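Local coordinates for xyloglucanase (Paenibacillus pabuli, PDB 2JEP), which probably hydrolyses internal beta-1,4-glucosidic bonds in the backbone of xyloglucan, a branched polysaccharide of plant cell walls, as a family 5 glycoside hydrolase, at residues L109-I112 / Q113-D117; A251-S254 / S255-R258; K306-Y309 / D310-T314. All blocks are in the same frame, centred on the assembly; numbering follows the deposited sequence. Where two conformers were deposited one is given.

Contact 1: L109-I112 / Q113-D117; sequences LNRI and QQVVD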
ATOM      1  N   LEU A 109      15.353   3.447 -12.279  1.00  8.71           N
ATOM      2  CA  LEU A 109      14.117   3.853 -12.916  1.00  9.36           C
ATOM      3  C   LEU A 109      13.747   2.943 -14.082  1.00  8.65           C
ATOM      4  O   LEU A 109      12.568   2.628 -14.257  1.00  8.49           O
ATOM      5  CB  LEU A 109      14.179   5.302 -13.377  1.00 10.46           C
ATOM      6  CG  LEU A 109      14.036   6.400 -12.339  1.00 13.04           C
ATOM      7  CD1 LEU A 109      14.273   7.743 -13.034  1.00 14.10           C
ATOM      8  CD2 LEU A 109      12.679   6.305 -11.656  1.00 13.77           C
ATOM      9  N   ASN A 110      14.724   2.505 -14.866  1.00  8.31           N
ATOM     10  CA  ASN A 110      14.418   1.592 -15.974  1.00  8.31           C
ATOM     11  C   ASN A 110      13.916   0.245 -15.492  1.00  8.32           C
ATOM     12  O   ASN A 110      13.041  -0.356 -16.109  1.00  8.97           O
ATOM     13  CB  ASN A 110      15.637   1.405 -16.879  1.00  7.99           C
ATOM     14  CG  ASN A 110      15.909   2.613 -17.722  1.00 10.08           C
ATOM     15  OD1 ASN A 110      14.983   3.353 -18.058  1.00 13.62           O
ATOM     16  ND2 ASN A 110      17.174   2.800 -18.104  1.00 10.58           N
ATOM     17  N   ARG A 111      14.462  -0.216 -14.372  1.00  8.03           N
ATOM     18  CA  ARG A 111      13.987  -1.481 -13.801  1.00  7.47           C
ATOM     19  C   ARG A 111      12.566  -1.356 -13.249  1.00  7.93           C
ATOM     20  O   ARG A 111      11.721  -2.240 -13.450  1.00  8.25           O
ATOM     21  CB  ARG A 111      14.929  -1.993 -12.716  1.00  7.66           C
ATOM     22  CG  ARG A 111      14.489  -3.291 -12.059  1.00  8.12           C
ATOM     23  CD  ARG A 111      14.381  -4.441 -13.080  1.00  8.97           C
ATOM     24  NE  ARG A 111      13.821  -5.619 -12.416  1.00  8.76           N
ATOM     25  CZ  ARG A 111      13.125  -6.568 -13.027  1.00  8.61           C
ATOM     26  NH1 ARG A 111      12.938  -6.551 -14.339  1.00  8.20           N
ATOM     27  NH2 ARG A 111      12.562  -7.532 -12.310  1.00  9.60           N
ATOM     28  N   ILE A 112      12.313  -0.273 -12.521  1.00  7.99           N
ATOM     29  CA  ILE A 112      10.966  -0.050 -11.994  1.00  8.09           C
ATOM     30  C   ILE A 112       9.978  -0.021 -13.159  1.00  7.96           C
ATOM     31  O   ILE A 112       8.884  -0.626 -13.082  1.00  8.41           O
ATOM     32  CB  ILE A 112      10.898   1.273 -11.196  1.00  8.23           C
ATOM     33  CG1 ILE A 112      11.828   1.209  -9.976  1.00  8.31           C
ATOM     34  CG2 ILE A 112       9.439   1.613 -10.823  1.00  9.02           C
ATOM     35  CD1 ILE A 112      12.247   2.597  -9.432  1.00  9.19           C
ATOM     36  N   GLN A 113      10.342   0.661 -14.244  1.00  8.16           N
ATOM     37  CA  GLN A 113       9.445   0.731 -15.386  0.50  8.36           C
ATOM     38  C   GLN A 113       9.193  -0.650 -15.992  1.00  8.20           C
ATOM     39  O   GLN A 113       8.073  -0.964 -16.380  1.00  8.77           O
ATOM     40  CB  GLN A 113       9.964   1.711 -16.437  0.50  8.96           C
ATOM     41  CG  GLN A 113       9.185   1.642 -17.714  0.50  9.96           C
ATOM     42  CD  GLN A 113       9.654   2.624 -18.713  0.50 13.26           C
ATOM     43  OE1 GLN A 113      10.815   2.595 -19.121  0.50 14.16           O
ATOM     44  NE2 GLN A 113       8.755   3.484 -19.142  0.50 14.41           N
ATOM     45  N   GLN A 114      10.221  -1.488 -16.065  1.00  7.98           N
ATOM     46  CA  GLN A 114      10.020  -2.825 -16.597  0.50  8.27           C
ATOM     47  C   GLN A 114       9.007  -3.609 -15.735  1.00  7.85           C
ATOM     48  O   GLN A 114       8.120  -4.276 -16.258  1.00  8.27           O
ATOM     49  CB  GLN A 114      11.363  -3.550 -16.696  0.50  8.89           C
ATOM     50  CG  GLN A 114      11.331  -4.814 -17.502  0.50  9.41           C
ATOM     51  CD  GLN A 114      11.330  -4.598 -19.009  0.50 10.67           C
ATOM     52  OE1 GLN A 114      11.437  -5.553 -19.778  0.50 13.21           O
ATOM     53  NE2 GLN A 114      11.190  -3.352 -19.439  0.50  9.56           N
ATOM     54  N   VAL A 115       9.143  -3.527 -14.422  1.00  8.41           N
ATOM     55  CA  VAL A 115       8.260  -4.257 -13.539  1.00  8.18           C
ATOM     56  C   VAL A 115       6.828  -3.700 -13.619  1.00  7.99           C
ATOM     57  O   VAL A 115       5.847  -4.472 -13.660  1.00  8.68           O
ATOM     58  CB  VAL A 115       8.823  -4.256 -12.109  1.00  8.62           C
ATOM     59  CG1 VAL A 115       7.853  -4.919 -11.107  1.00 10.06           C
ATOM     60  CG2 VAL A 115      10.183  -4.991 -12.082  1.00  8.93           C
ATOM     61  N   VAL A 116       6.694  -2.374 -13.647  1.00  7.83           N
ATOM     62  CA  VAL A 116       5.387  -1.761 -13.883  1.00  7.46           C
ATOM     63  C   VAL A 116       4.775  -2.338 -15.156  1.00  8.24           C
ATOM     64  O   VAL A 116       3.600  -2.706 -15.182  1.00  8.74           O
ATOM     65  CB  VAL A 116       5.497  -0.239 -13.959  1.00  7.93           C
ATOM     66  CG1 VAL A 116       4.225   0.373 -14.615  1.00  8.81           C
ATOM     67  CG2 VAL A 116       5.751   0.339 -12.584  1.00  8.39           C
ATOM     68  N   ASP A 117       5.566  -2.395 -16.231  1.00  8.36           N
ATOM     69  CA  ASP A 117       5.037  -2.888 -17.488  1.00  8.77           C
ATOM     70  C   ASP A 117       4.558  -4.340 -17.420  1.00  8.93           C
ATOM     71  O   ASP A 117       3.610  -4.718 -18.110  1.00  9.11           O
ATOM     72  CB  ASP A 117       6.080  -2.749 -18.592  1.00  9.42           C
ATOM     73  CG  ASP A 117       6.289  -1.329 -19.059  1.00 11.23           C
ATOM     74  OD1 ASP A 117       5.439  -0.468 -18.752  1.00 13.56           O
ATOM     75  OD2 ASP A 117       7.291  -1.137 -19.813  1.00 15.67           O
TER

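Contact 2: A251-S254 / S255-R258; sequences AIPS and SQKR. With EDO (1,2-ethanediol), chain D.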
ATOM      1  N   ALA A 251      -9.854  19.013 -17.423  1.00 12.95           N
ATOM      2  CA  ALA A 251     -10.828  18.036 -17.889  1.00 13.17           C
ATOM      3  C   ALA A 251     -11.464  17.264 -16.759  1.00 13.86           C
ATOM      4  O   ALA A 251     -12.497  16.654 -16.960  1.00 14.91           O
ATOM      5  CB  ALA A 251     -10.210  17.100 -18.878  1.00 14.65           C
ATOM      6  N   ILE A 252     -10.865  17.282 -15.565  1.00 12.86           N
ATOM      7  CA  ILE A 252     -11.486  16.643 -14.413  1.00 13.26           C
ATOM      8  C   ILE A 252     -12.637  17.552 -13.941  1.00 13.59           C
ATOM      9  O   ILE A 252     -12.438  18.730 -13.639  1.00 14.99           O
ATOM     10  CB  ILE A 252     -10.493  16.428 -13.258  1.00 11.65           C
ATOM     11  CG1 ILE A 252      -9.302  15.585 -13.704  1.00 12.03           C
ATOM     12  CG2 ILE A 252     -11.216  15.777 -12.053  1.00 12.92           C
ATOM     13  CD1 ILE A 252      -8.145  15.736 -12.788  1.00 14.07           C
ATOM     14  N   PRO A 253     -13.827  16.997 -13.808  1.00 14.86           N
ATOM     15  CA  PRO A 253     -14.927  17.835 -13.338  1.00 15.41           C
ATOM     16  C   PRO A 253     -14.663  18.463 -11.981  1.00 15.56           C
ATOM     17  O   PRO A 253     -14.148  17.772 -11.105  1.00 14.05           O
ATOM     18  CB  PRO A 253     -16.094  16.851 -13.241  1.00 16.49           C
ATOM     19  CG  PRO A 253     -15.757  15.784 -14.135  1.00 15.44           C
ATOM     20  CD  PRO A 253     -14.273  15.629 -14.093  1.00 13.69           C
ATOM     21  N   SER A 254     -15.026  19.731 -11.784  1.00 15.75           N
ATOM     22  CA  SER A 254     -14.844  20.411 -10.496  1.00 15.74           C
ATOM     23  C   SER A 254     -15.367  19.609  -9.313  1.00 15.95           C
ATOM     24  O   SER A 254     -14.790  19.659  -8.243  1.00 17.31           O
ATOM     25  CB  SER A 254     -15.517  21.813 -10.456  1.00 17.20           C
ATOM     26  OG  SER A 254     -14.600  22.855 -10.699  1.00 19.50           O
ATOM     27  N   SER A 255     -16.465  18.886  -9.542  1.00 14.04           N
ATOM     28  CA  SER A 255     -17.196  18.193  -8.482  0.75 14.42           C
ATOM     29  C   SER A 255     -16.581  16.835  -8.153  1.00 13.88           C
ATOM     30  O   SER A 255     -17.051  16.160  -7.240  1.00 15.46           O
ATOM     31  CB  SER A 255     -18.643  17.973  -8.916  0.75 14.73           C
ATOM     32  OG  SER A 255     -18.666  17.184 -10.091  0.75 12.91           O
ATOM     33  N   GLN A 256     -15.554  16.420  -8.909  1.00 13.67           N
ATOM     34  CA  GLN A 256     -14.912  15.108  -8.677  1.00 13.92           C
ATOM     35  C   GLN A 256     -13.525  15.261  -8.138  1.00 12.07           C
ATOM     36  O   GLN A 256     -12.923  16.335  -8.229  1.00 12.72           O
ATOM     37  CB  GLN A 256     -14.834  14.301  -9.966  1.00 13.93           C
ATOM     38  CG  GLN A 256     -16.202  13.843 -10.466  1.00 15.52           C
ATOM     39  CD  GLN A 256     -16.135  12.985 -11.692  1.00 16.53           C
ATOM     40  OE1 GLN A 256     -15.073  12.513 -12.095  1.00 19.58           O
ATOM     41  NE2 GLN A 256     -17.289  12.812 -12.341  1.00 22.03           N
ATOM     42  N   LYS A 257     -13.049  14.180  -7.499  1.00 11.44           N
ATOM     43  CA  LYS A 257     -11.675  14.090  -7.006  0.50 10.55           C
ATOM     44  C   LYS A 257     -10.850  13.201  -7.923  1.00  9.72           C
ATOM     45  O   LYS A 257     -11.393  12.309  -8.579  1.00 10.99           O
ATOM     46  CB  LYS A 257     -11.641  13.483  -5.600  0.50 10.39           C
ATOM     47  CG  LYS A 257     -12.687  14.015  -4.630  0.50 10.54           C
ATOM     48  CD  LYS A 257     -12.544  15.492  -4.403  0.50 10.54           C
ATOM     49  CE  LYS A 257     -13.529  16.002  -3.353  0.50 12.23           C
ATOM     50  NZ  LYS A 257     -14.930  16.052  -3.859  0.50 13.51           N
ATOM     51  N   ARG A 258      -9.542  13.447  -7.962  1.00  9.43           N
ATOM     52  CA  ARG A 258      -8.615  12.453  -8.521  1.00  9.14           C
ATOM     53  C   ARG A 258      -7.542  12.128  -7.482  1.00  8.71           C
ATOM     54  O   ARG A 258      -6.362  11.887  -7.799  1.00  9.00           O
ATOM     55  CB  ARG A 258      -7.985  12.900  -9.849  1.00  9.76           C
ATOM     56  CG  ARG A 258      -8.969  12.804 -11.032  1.00 10.63           C
ATOM     57  CD  ARG A 258      -9.323  11.361 -11.357  1.00 11.16           C
ATOM     58  NE  ARG A 258     -10.199  11.245 -12.520  1.00 12.15           N
ATOM     59  CZ  ARG A 258     -11.520  11.443 -12.475  1.00 13.42           C
ATOM     60  NH1 ARG A 258     -12.170  11.719 -11.346  1.00 13.46           N
ATOM     61  NH2 ARG A 258     -12.213  11.365 -13.595  1.00 15.74           N
TER
HETATM   62  C1  EDO D1397     -10.624  12.926 -16.886  1.00 26.20           C
HETATM   63  O1  EDO D1397      -9.210  12.697 -16.972  1.00 25.29           O
HETATM   64  C2  EDO D1397     -11.341  11.706 -17.467  1.00 26.01           C
HETATM   65  O2  EDO D1397     -11.365  10.635 -16.498  1.00 25.47           O
HETATM   66  O   HOH W   1     -14.320  18.109  -6.090  1.00 22.32           O

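Contact 3: K306-Y309 / D310-T314; sequences KSMY and DKFVT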
ATOM      1  N   LYS A 306     -16.176   1.280   8.310  1.00  8.84           N
ATOM      2  CA  LYS A 306     -17.252   2.255   8.169  1.00  9.37           C
ATOM      3  C   LYS A 306     -16.712   3.668   8.398  1.00  9.36           C
ATOM      4  O   LYS A 306     -17.164   4.610   7.743  1.00 10.17           O
ATOM      5  CB  LYS A 306     -18.409   1.969   9.117  1.00 11.13           C
ATOM      6  CG  LYS A 306     -19.593   2.896   8.850  1.00 13.26           C
ATOM      7  CD  LYS A 306     -20.818   2.474   9.641  1.00 17.23           C
ATOM      8  CE  LYS A 306     -22.024   3.296   9.238  1.00 19.05           C
ATOM      9  NZ  LYS A 306     -21.908   4.709   9.696  1.00 19.02           N
ATOM     10  N   SER A 307     -15.742   3.835   9.289  1.00  8.84           N
ATOM     11  CA  SER A 307     -15.243   5.181   9.568  1.00  8.89           C
ATOM     12  C   SER A 307     -14.536   5.778   8.351  1.00  9.68           C
ATOM     13  O   SER A 307     -14.635   6.989   8.112  1.00 10.19           O
ATOM     14  CB  SER A 307     -14.370   5.202  10.813  1.00  8.85           C
ATOM     15  OG  SER A 307     -13.065   4.679  10.616  1.00  9.43           O
ATOM     16  N   MET A 308     -13.842   4.943   7.566  1.00  9.17           N
ATOM     17  CA  MET A 308     -13.209   5.423   6.346  1.00  8.94           C
ATOM     18  C   MET A 308     -14.251   5.769   5.285  1.00  9.16           C
ATOM     19  O   MET A 308     -14.113   6.750   4.552  1.00  9.95           O
ATOM     20  CB  MET A 308     -12.221   4.376   5.792  1.00  9.34           C
ATOM     21  CG  MET A 308     -10.984   4.171   6.635  1.00  9.64           C
ATOM     22  SD  MET A 308      -9.859   5.601   6.648  1.00  9.62           S
ATOM     23  CE  MET A 308      -9.149   5.518   4.977  1.00  9.65           C
ATOM     24  N   TYR A 309     -15.301   4.959   5.193  1.00  9.39           N
ATOM     25  CA  TYR A 309     -16.399   5.236   4.274  1.00 10.36           C
ATOM     26  C   TYR A 309     -17.050   6.579   4.603  1.00 10.55           C
ATOM     27  O   TYR A 309     -17.234   7.451   3.729  1.00 11.52           O
ATOM     28  CB  TYR A 309     -17.419   4.095   4.337  1.00 10.97           C
ATOM     29  CG  TYR A 309     -18.645   4.391   3.525  1.00 11.58           C
ATOM     30  CD1 TYR A 309     -18.666   4.132   2.169  1.00 12.96           C
ATOM     31  CD2 TYR A 309     -19.784   4.927   4.125  1.00 13.35           C
ATOM     32  CE1 TYR A 309     -19.780   4.401   1.410  1.00 15.24           C
ATOM     33  CE2 TYR A 309     -20.907   5.229   3.362  1.00 14.92           C
ATOM     34  CZ  TYR A 309     -20.900   4.948   2.023  1.00 15.60           C
ATOM     35  OH  TYR A 309     -22.030   5.266   1.278  1.00 19.32           O
ATOM     36  N   ASP A 310     -17.391   6.753   5.873  1.00 10.35           N
ATOM     37  CA  ASP A 310     -18.108   7.955   6.298  1.00 11.32           C
ATOM     38  C   ASP A 310     -17.265   9.227   6.090  1.00 11.43           C
ATOM     39  O   ASP A 310     -17.789  10.276   5.711  1.00 13.31           O
ATOM     40  CB  ASP A 310     -18.481   7.840   7.763  1.00 11.82           C
ATOM     41  CG  ASP A 310     -19.615   6.868   8.028  1.00 13.07           C
ATOM     42  OD1 ASP A 310     -20.348   6.492   7.101  1.00 15.90           O
ATOM     43  OD2 ASP A 310     -19.771   6.482   9.202  1.00 15.75           O
ATOM     44  N   LYS A 311     -15.964   9.152   6.352  1.00 11.11           N
ATOM     45  CA  LYS A 311     -15.115  10.334   6.297  0.50 11.05           C
ATOM     46  C   LYS A 311     -14.703  10.676   4.869  1.00 10.81           C
ATOM     47  O   LYS A 311     -14.654  11.845   4.513  1.00 12.39           O
ATOM     48  CB  LYS A 311     -13.877  10.157   7.182  0.50 11.37           C
ATOM     49  CG  LYS A 311     -12.962  11.373   7.266  0.50 11.76           C
ATOM     50  CD  LYS A 311     -13.651  12.637   7.765  0.50 12.97           C
ATOM     51  CE  LYS A 311     -14.201  12.500   9.174  0.50 15.53           C
ATOM     52  NZ  LYS A 311     -14.733  13.799   9.669  0.50 17.84           N
ATOM     53  N   PHE A 312     -14.378   9.656   4.072  1.00  9.75           N
ATOM     54  CA  PHE A 312     -13.745   9.868   2.777  1.00  9.68           C
ATOM     55  C   PHE A 312     -14.577   9.436   1.597  1.00 10.60           C
ATOM     56  O   PHE A 312     -14.757  10.218   0.661  1.00 11.38           O
ATOM     57  CB  PHE A 312     -12.360   9.212   2.746  1.00  9.12           C
ATOM     58  CG  PHE A 312     -11.437   9.752   3.782  1.00  8.86           C
ATOM     59  CD1 PHE A 312     -11.049  11.083   3.737  1.00  9.57           C
ATOM     60  CD2 PHE A 312     -10.941   8.943   4.794  1.00  8.56           C
ATOM     61  CE1 PHE A 312     -10.234  11.594   4.682  1.00 10.40           C
ATOM     62  CE2 PHE A 312     -10.097   9.473   5.753  1.00 10.79           C
ATOM     63  CZ  PHE A 312      -9.741  10.793   5.682  1.00  9.94           C
ATOM     64  N   VAL A 313     -15.058   8.196   1.585  1.00 10.60           N
ATOM     65  CA  VAL A 313     -15.757   7.688   0.400  1.00 11.43           C
ATOM     66  C   VAL A 313     -16.970   8.553   0.070  1.00 12.91           C
ATOM     67  O   VAL A 313     -17.220   8.862  -1.115  1.00 13.89           O
ATOM     68  CB  VAL A 313     -16.179   6.203   0.540  1.00 10.87           C
ATOM     69  CG1 VAL A 313     -16.926   5.743  -0.737  1.00 12.59           C
ATOM     70  CG2 VAL A 313     -14.937   5.290   0.773  1.00 12.27           C
ATOM     71  N   THR A 314     -17.703   8.945   1.111  1.00 13.66           N
ATOM     72  CA  THR A 314     -18.900   9.768   0.934  1.00 15.15           C
ATOM     73  C   THR A 314     -18.592  11.142   0.369  1.00 15.41           C
ATOM     74  O   THR A 314     -19.520  11.835  -0.077  1.00 16.92           O
ATOM     75  CB  THR A 314     -19.651  10.001   2.267  1.00 15.92           C
ATOM     76  OG1 THR A 314     -18.823  10.679   3.221  1.00 18.45           O
ATOM     77  CG2 THR A 314     -20.200   8.710   2.834  1.00 18.08           C
TER

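Contact 1: L109-I112 / Q113-D117
R111 reaches along its helix to V115, one turn further on, and lays its guanidinium group over a methyl of that valine. Starting at CB, the arginine chain first leaves with CG anti to the backbone N (chi1 179°), then bends at the next bond (chi2 60°), which turns it from heading outward to running along the helix. NE is the first atom to meet the valine, 3.7 Å from V115 CG2. CZ comes closer, with R111 CZ and V115 CG2 3.5 Å apart, and the methyl sits over the centre of the planar group, covering one face. Of the two terminal nitrogens, R111 NH1 is also near the aliphatic part of Q114, at 4.0 Å from its CG, while R111 NH2 lies as near V115 CG2 as CZ does. Each N-H-bearing nitrogen has a polar partner outside 109-117: NE makes a salt bridge with E62, NH2 bonds to the carbonyl of V70, and NH1 bonds to the hydroxyl of Y118. Together these fix the rotation of the group, with V115 CG2 against one face.

Beneath the side chains, the backbone carries four successive i to i+4 bonds. V115 N donates to R111 O at 3.0 Å, and V116 N to I112 O at 2.9 Å, the latter almost straight with 174° at the hydrogen. On the buried side, I112 CG2 and V116 CG2 face each other at 4.3 Å. V115 and V116 both rest on I88 of strand 85-88. This is the i, i+4 pairing of an amphipathic alpha helix, here the helix of the beta-alpha-beta unit 85-88, 106-120, 125-128 in a TIM barrel.

Contact 2: A251-S254 / S255-R258
I252 and R258 pack against each other across a short reversal of the chain, the isoleucine tip on the arginine stem: I252 CD1 lies 3.5 Å from R258 CG. I252 CG2 sits over one face of the guanidinium, displaced toward its rim. Alongside, the ring of P253 meets the amide end of Q256, with P253 CG 3.7 Å from Q256 CD.

The next shell holds the arginine head in place. A bend at chi2 (-67°) curls the R258 chain back, bringing its guanidinium to Q256 OE1 and K257 O. R258 NH1 donates to Q256 OE1 at 3.1 Å, approaching in the plane of the amide carbonyl, and also to K257 O at 2.9 Å, where it comes from above the carbonyl plane. The bond from NH2 to the same OE1 is weak. At the edge of the group, R258 NH2 reaches O2 of a 1,2-ethanediol molecule at 3.1 Å, probably a guest from the crystallisation liquor.

Further out, one water donates to S254 O and, weakly, to Q256 O while accepting from K257 NZ, which also bonds to the carbonyl of Q315. R248 adds a bond to Q256 O. The backbone bond from Q256 N to P253 O, at 2.9 Å, closes a type I beta turn, P253 to Q256, which turns the chain back so that its two sides, with I252 and R258, meet in the surface loop leading to strand 259-265 of the barrel.

Contact 3: K306-Y309 / D310-T314
K306 runs extended until its last torsion, where chi4 of -70° folds NZ toward D310. The ammonium and carboxylate thus meet as a salt bridge, K306 NZ to D310 OD2 2.8 Å, using the syn lone pair of OD2, on the side of the other carboxylate oxygen. Y309 has CG anti to its N (chi1 174°), and this sets the ring across the next turn. There T314 CG2 lies over one ring face as a CH-pi contact; T314 CG2 is 4.1 Å from the centroid of the Y309 ring, and D310 OD1 approaches the ring edge in plane. V313 meets the ring obliquely, its CB 3.6 Å from Y309 CD1.

The backbone beneath widens into a pi-type turn: T314 N bonds to Y309 O, five residues back, at 3.1 Å, whereas M308 O takes F312 N at 3.0 Å and V313 N only weakly. The helix, 298-313, is one of those ringing the TIM barrel. On its inner side M308 and F312 form a Met-aromatic contact, with SD in plane at the ring edge and M308 CE 3.9 Å from F312 CD2. Both side chains rest on V319 and I261 of the barrel strands and on V235.

How the contacts relate
All three contacts belong to the shell of one eight-stranded beta/alpha barrel, and they follow in series along the chain. Contact 1 lies on helix 106-120, between the second and third strands. Contact 2 leads into the sixth strand, 259-265, and contact 3 sits on helix 298-313, between that strand and the seventh, 319-324. Contacts 2 and 3 are therefore neighbours, centres about 19 Å apart, whereas contacts 1 and 3 lie on opposite sides of the chain's centre, about 34 Å between centres. None touches another. Contact 2 also marks the entry end of its strand; in family 5 the catalytic residues lie at the other, carboxyl-terminal ends.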